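Local coordinates for protein nitrite transporter NirC (Salmonella enterica subsp. enterica serovar Typhimurium, PDB 4FC4) that carries nitrite into and out of the cell across the cytoplasmic membrane, as a five-subunit channel of the formate/nitrite transporter family, at residues L69-I74 against K179-I183; T88-A93 against G242-Y247. All blocks are in the same frame, centred on the assembly; numbering follows the deposited sequence.

Contact 1 (L69-I74 against K179-I183)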
loop_
_atom_site.group_PDB
_atom_site.type_symbol
_atom_site.label_atom_id
_atom_site.label_comp_id
_atom_site.label_asym_id
_atom_site.label_seq_id
_atom_site.Cartn_x
_atom_site.Cartn_y
_atom_site.Cartn_z
ATOM N N LEU B 69 4.616 16.112 -5.264
ATOM C CA LEU B 69 5.960 15.872 -5.781
ATOM C C LEU B 69 5.991 14.702 -6.735
ATOM O O LEU B 69 6.868 14.654 -7.618
ATOM C CB LEU B 69 6.954 15.710 -4.660
ATOM C CG LEU B 69 8.410 15.789 -5.090
ATOM C CD1 LEU B 69 8.837 17.177 -5.618
ATOM C CD2 LEU B 69 9.218 15.348 -3.866
ATOM N N THR B 70 5.037 13.785 -6.579
ATOM C CA THR B 70 4.870 12.716 -7.547
ATOM C C THR B 70 4.633 13.252 -8.960
ATOM O O THR B 70 5.316 12.810 -9.887
ATOM C CB THR B 70 3.729 11.782 -7.174
ATOM O OG1 THR B 70 3.953 11.262 -5.846
ATOM C CG2 THR B 70 3.617 10.685 -8.197
ATOM N N LEU B 71 3.706 14.206 -9.112
ATOM C CA LEU B 71 3.503 14.928 -10.369
ATOM C C LEU B 71 4.783 15.577 -10.833
ATOM O O LEU B 71 5.216 15.353 -11.926
ATOM C CB LEU B 71 2.370 15.985 -10.255
ATOM C CG LEU B 71 0.926 15.464 -10.006
ATOM C CD1 LEU B 71 -0.074 16.608 -9.878
ATOM C CD2 LEU B 71 0.479 14.435 -11.057
ATOM N N VAL B 72 5.355 16.441 -10.011
ATOM C CA VAL B 72 6.579 17.150 -10.369
ATOM C C VAL B 72 7.652 16.190 -10.922
ATOM O O VAL B 72 8.239 16.465 -11.967
ATOM C CB VAL B 72 7.120 17.978 -9.146
ATOM C CG1 VAL B 72 8.522 18.541 -9.425
ATOM C CG2 VAL B 72 6.172 19.141 -8.827
ATOM N N ILE B 73 7.833 15.007 -10.300
ATOM C CA ILE B 73 9.007 14.187 -10.653
ATOM C C ILE B 73 8.715 13.223 -11.803
ATOM O O ILE B 73 9.521 13.037 -12.712
ATOM C CB ILE B 73 9.550 13.408 -9.436
ATOM C CG1 ILE B 73 10.102 14.363 -8.344
ATOM C CG2 ILE B 73 10.595 12.394 -9.862
ATOM C CD1 ILE B 73 10.499 13.623 -7.072
ATOM N N ILE B 74 7.523 12.656 -11.780
ATOM C CA ILE B 74 7.169 11.556 -12.643
ATOM C C ILE B 74 6.522 12.086 -13.914
ATOM O O ILE B 74 6.852 11.615 -14.963
ATOM C CB ILE B 74 6.252 10.589 -11.935
ATOM C CG1 ILE B 74 6.940 10.170 -10.623
ATOM C CG2 ILE B 74 5.866 9.394 -12.854
ATOM C CD1 ILE B 74 7.965 9.019 -10.762
ATOM N N LYS B 179 10.186 4.995 -6.001
ATOM C CA LYS B 179 10.209 6.443 -6.118
ATOM C C LYS B 179 8.989 7.042 -5.413
ATOM O O LYS B 179 9.126 8.060 -4.728
ATOM C CB LYS B 179 10.215 6.912 -7.584
ATOM C CG LYS B 179 11.501 6.619 -8.298
ATOM C CD LYS B 179 11.249 6.519 -9.787
ATOM C CE LYS B 179 12.167 7.425 -10.598
ATOM N NZ LYS B 179 13.563 6.874 -10.658
ATOM N N PHE B 180 7.818 6.413 -5.601
ATOM C CA PHE B 180 6.544 6.971 -5.162
ATOM C C PHE B 180 6.447 6.931 -3.637
ATOM O O PHE B 180 6.012 7.891 -3.020
ATOM C CB PHE B 180 5.390 6.197 -5.741
ATOM C CG PHE B 180 5.095 6.448 -7.220
ATOM C CD1 PHE B 180 5.920 5.920 -8.235
ATOM C CD2 PHE B 180 3.901 7.053 -7.590
ATOM C CE1 PHE B 180 5.628 6.082 -9.585
ATOM C CE2 PHE B 180 3.600 7.237 -8.930
ATOM C CZ PHE B 180 4.451 6.751 -9.943
ATOM N N LEU B 181 6.861 5.805 -3.055
ATOM C CA LEU B 181 7.021 5.655 -1.623
ATOM C C LEU B 181 7.998 6.623 -0.987
ATOM O O LEU B 181 7.703 7.187 0.121
ATOM C CB LEU B 181 7.397 4.230 -1.282
ATOM C CG LEU B 181 6.162 3.375 -1.006
ATOM C CD1 LEU B 181 5.022 3.597 -1.978
ATOM C CD2 LEU B 181 6.481 1.889 -0.855
ATOM N N ALA B 182 9.155 6.837 -1.632
ATOM C CA ALA B 182 10.142 7.806 -1.048
ATOM C C ALA B 182 9.506 9.166 -0.923
ATOM O O ALA B 182 9.602 9.840 0.110
ATOM C CB ALA B 182 11.406 7.897 -1.898
ATOM N N ILE B 183 8.864 9.575 -2.016
ATOM C CA ILE B 183 8.158 10.853 -2.125
ATOM C C ILE B 183 6.997 10.935 -1.085
ATOM O O ILE B 183 6.907 11.874 -0.309
ATOM C CB ILE B 183 7.623 11.047 -3.572
ATOM C CG1 ILE B 183 8.792 11.145 -4.597
ATOM C CG2 ILE B 183 6.707 12.273 -3.596
ATOM C CD1 ILE B 183 8.343 11.067 -6.086
HETATM O O HOH W 1 3.749 8.995 -4.369
#

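Contact 2 (T88-A93 against G242-Y247)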
loop_
_atom_site.group_PDB
_atom_site.type_symbol
_atom_site.label_atom_id
_atom_site.label_comp_id
_atom_site.label_asym_id
_atom_site.label_seq_id
_atom_site.Cartn_x
_atom_site.Cartn_y
_atom_site.Cartn_z
ATOM N N THR B 88 23.525 23.144 -7.175
ATOM C CA THR B 88 24.652 23.195 -6.252
ATOM C C THR B 88 25.668 22.128 -6.668
ATOM O O THR B 88 26.874 22.444 -6.897
ATOM C CB THR B 88 24.180 22.985 -4.788
ATOM O OG1 THR B 88 23.532 24.188 -4.341
ATOM C CG2 THR B 88 25.351 22.649 -3.864
ATOM N N LEU B 89 25.168 20.893 -6.780
ATOM C CA LEU B 89 25.947 19.753 -7.229
ATOM C C LEU B 89 26.526 20.021 -8.604
ATOM O O LEU B 89 27.661 19.632 -8.876
ATOM C CB LEU B 89 25.108 18.445 -7.203
ATOM C CG LEU B 89 24.802 18.018 -5.756
ATOM C CD1 LEU B 89 23.865 16.829 -5.647
ATOM C CD2 LEU B 89 26.102 17.691 -5.034
ATOM N N GLY B 90 25.770 20.684 -9.475
ATOM C CA GLY B 90 26.292 21.099 -10.802
ATOM C C GLY B 90 27.492 22.040 -10.720
ATOM O O GLY B 90 28.519 21.818 -11.404
ATOM N N VAL B 91 27.399 23.061 -9.861
ATOM C CA VAL B 91 28.552 23.979 -9.661
ATOM C C VAL B 91 29.735 23.187 -9.103
ATOM O O VAL B 91 30.852 23.295 -9.604
ATOM C CB VAL B 91 28.189 25.203 -8.758
ATOM C CG1 VAL B 91 29.414 26.038 -8.429
ATOM C CG2 VAL B 91 27.101 26.066 -9.421
ATOM N N LYS B 92 29.473 22.358 -8.095
ATOM C CA LYS B 92 30.521 21.556 -7.454
ATOM C C LYS B 92 31.195 20.556 -8.436
ATOM O O LYS B 92 32.416 20.410 -8.455
ATOM C CB LYS B 92 29.961 20.873 -6.180
ATOM C CG LYS B 92 30.030 21.745 -4.911
ATOM C CD LYS B 92 31.445 21.691 -4.325
ATOM C CE LYS B 92 31.843 22.947 -3.569
ATOM N NZ LYS B 92 33.194 23.351 -3.997
ATOM N N ALA B 93 30.413 19.905 -9.298
ATOM C CA ALA B 93 30.966 18.969 -10.284
ATOM C C ALA B 93 31.653 19.654 -11.461
ATOM O O ALA B 93 32.400 19.020 -12.199
ATOM C CB ALA B 93 29.871 18.074 -10.807
ATOM N N GLY B 242 23.065 19.363 -1.063
ATOM C CA GLY B 242 24.127 19.561 -2.057
ATOM C C GLY B 242 25.512 19.415 -1.464
ATOM O O GLY B 242 26.319 18.525 -1.854
ATOM N N LEU B 243 25.811 20.282 -0.509
ATOM C CA LEU B 243 27.148 20.300 0.035
ATOM C C LEU B 243 27.331 19.121 0.970
ATOM O O LEU B 243 28.384 18.520 0.982
ATOM C CB LEU B 243 27.427 21.626 0.722
ATOM C CG LEU B 243 28.374 22.593 0.035
ATOM C CD1 LEU B 243 28.116 22.686 -1.457
ATOM C CD2 LEU B 243 28.336 23.965 0.713
ATOM N N GLY B 244 26.284 18.769 1.718
ATOM C CA GLY B 244 26.298 17.541 2.541
ATOM C C GLY B 244 26.787 16.304 1.803
ATOM O O GLY B 244 27.774 15.676 2.190
ATOM N N TYR B 245 26.118 15.972 0.708
ATOM C CA TYR B 245 26.474 14.741 -0.012
ATOM C C TYR B 245 27.776 14.841 -0.798
ATOM O O TYR B 245 28.532 13.862 -0.897
ATOM C CB TYR B 245 25.321 14.198 -0.834
ATOM C CG TYR B 245 24.369 13.359 0.024
ATOM C CD1 TYR B 245 24.762 12.100 0.467
ATOM C CD2 TYR B 245 23.078 13.800 0.341
ATOM C CE1 TYR B 245 23.929 11.287 1.225
ATOM C CE2 TYR B 245 22.205 12.972 1.100
ATOM C CZ TYR B 245 22.667 11.727 1.553
ATOM O OH TYR B 245 21.925 10.885 2.311
ATOM N N TRP B 246 28.067 16.042 -1.285
ATOM C CA TRP B 246 29.378 16.330 -1.855
ATOM C C TRP B 246 30.509 15.981 -0.910
ATOM O O TRP B 246 31.393 15.242 -1.280
ATOM C CB TRP B 246 29.492 17.769 -2.340
ATOM C CG TRP B 246 30.804 17.996 -3.046
ATOM C CD1 TRP B 246 31.976 18.558 -2.517
ATOM C CD2 TRP B 246 31.144 17.631 -4.436
ATOM N NE1 TRP B 246 32.962 18.574 -3.456
ATOM C CE2 TRP B 246 32.536 18.024 -4.630
ATOM C CE3 TRP B 246 30.453 17.039 -5.496
ATOM C CZ2 TRP B 246 33.192 17.842 -5.852
ATOM C CZ3 TRP B 246 31.129 16.841 -6.722
ATOM C CH2 TRP B 246 32.471 17.249 -6.896
ATOM N N TYR B 247 30.474 16.443 0.338
ATOM C CA TYR B 247 31.575 16.095 1.272
ATOM C C TYR B 247 31.490 14.700 1.905
ATOM O O TYR B 247 32.378 14.336 2.645
ATOM C CB TYR B 247 31.751 17.170 2.336
ATOM C CG TYR B 247 32.224 18.445 1.719
ATOM C CD1 TYR B 247 33.564 18.579 1.285
ATOM C CD2 TYR B 247 31.340 19.514 1.518
ATOM C CE1 TYR B 247 34.021 19.746 0.686
ATOM C CE2 TYR B 247 31.795 20.696 0.931
ATOM C CZ TYR B 247 33.130 20.797 0.522
ATOM O OH TYR B 247 33.553 21.946 -0.082
#

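Contact 1 (L69-I74 against K179-I183)
Ile183 wedges into the side of the neighbouring helix, where Leu69, Thr70 and Ile73 receive it. Its two branches divide the work. CG2, set anti to the backbone N by a chi1 of -64°, rests on Leu69 CB at 3.6 Å and also touches the hydroxyl oxygen of Thr70, while the longer branch runs out to CD1 and meets Ile73 CD1 tip to tip at 3.5 Å. A beta-branched, wholly apolar residue suits this place because it can fill two directions at once.

One turn back, Phe180 reaches across at about a right angle to Thr70 and Ile74. Thr70 CG2 lies 3.5 Å from Phe180 CE2, and Ile74 CD1 approaches Phe180 CE1 at 3.9 Å, both coming obliquely to the ring. Threonine serves here through both branches: the methyl packs on the ring, while OG1 donates to Gly66 O, just before helix 67-75, and accepts a 2.7 Å bond from a water. That water also donates to Phe180 O at 2.9 Å, a polar link between helices whose direct contacts are van der Waals.

Farther out, Lys179 lays its aliphatic chain near Ile74 CD1 and turns NZ to the carbonyls of Ala171 and Thr174. Helix 150-172 backs Leu69 and Ile73, while a second subunit packs Trp185 on Thr70 and binds Ile74 O through Arg173. The two short segments run at 138°, antiparallel but well tilted, at a subunit interface. Helices 67-75 and 177-192 each end at a short break, consistent with the interrupted transmembrane helices of formate/nitrite transporters.

Contact 2 (T88-A93 against G242-Y247)
Lys92 lies over one face of the Trp246 indole, a CH-pi contact that joins helix 80-93 to the last helix, 219-248, of the formate/nitrite transporter fold. Its CB sits near the fused bond, 3.9 Å from Trp246 CD2. CG turns toward Leu243 and comes within 4.1 Å of its CD1. The bend at chi2 (-80°) folds the chain back, bringing CD 3.6 Å from the centroid of the five-membered ring and only 13° off its normal. CE then passes on to the hydroxyl of Tyr247, a loose 4.0 Å from OH, and NZ ends 4.2 Å from Tyr247 OH, too long for a hydrogen bond. Lysine suits this exposed rim: its flexible chain can lie over the indole, and the C-H groups nearest the ammonium are probably slightly polarised. The Lys92 carbonyl oxygen, 3.5 Å from Trp246 CH2, and Ala93 CB near CZ3 border the six-membered ring.

Gly242, with no side chain, leaves its CA open to Thr88 CG2, which packs on it at 3.8 Å and also touches Leu243 CD1; the Thr88 hydroxyl is bonded to Thr84 O. Ile6, which also touches Trp246, and Cys9 of helix 3-22 back Leu89. Tyr245, whose ring leads away from the contact, bonds through its hydroxyl to Gly76 O and Tyr37 OH of a neighbouring subunit. Leu89 CD2 stands 3.3 Å from Gly242 O, an oxygen that also accepts from Trp246 N.

The two contacts lie 22 Å apart between centres, with about 12 Å between their nearest atoms, and they do not touch. Their first segments sit on consecutive helices, 67-75 and 80-93; the partners come much later, on helices 177-192 and 219-248, so the segments alternate along the chain: 69-74, 88-93, 179-183, 242-247. Contact 1 is buried nearer the centre of the chain, whereas contact 2 is partly exposed and lies close to both chain ends. A short break separates helices 67-75 and 80-93, consistent with the interrupted helix of this channel family, so the contacts pack the pieces before and after it against later helices. Both also reach the same neighbouring subunit.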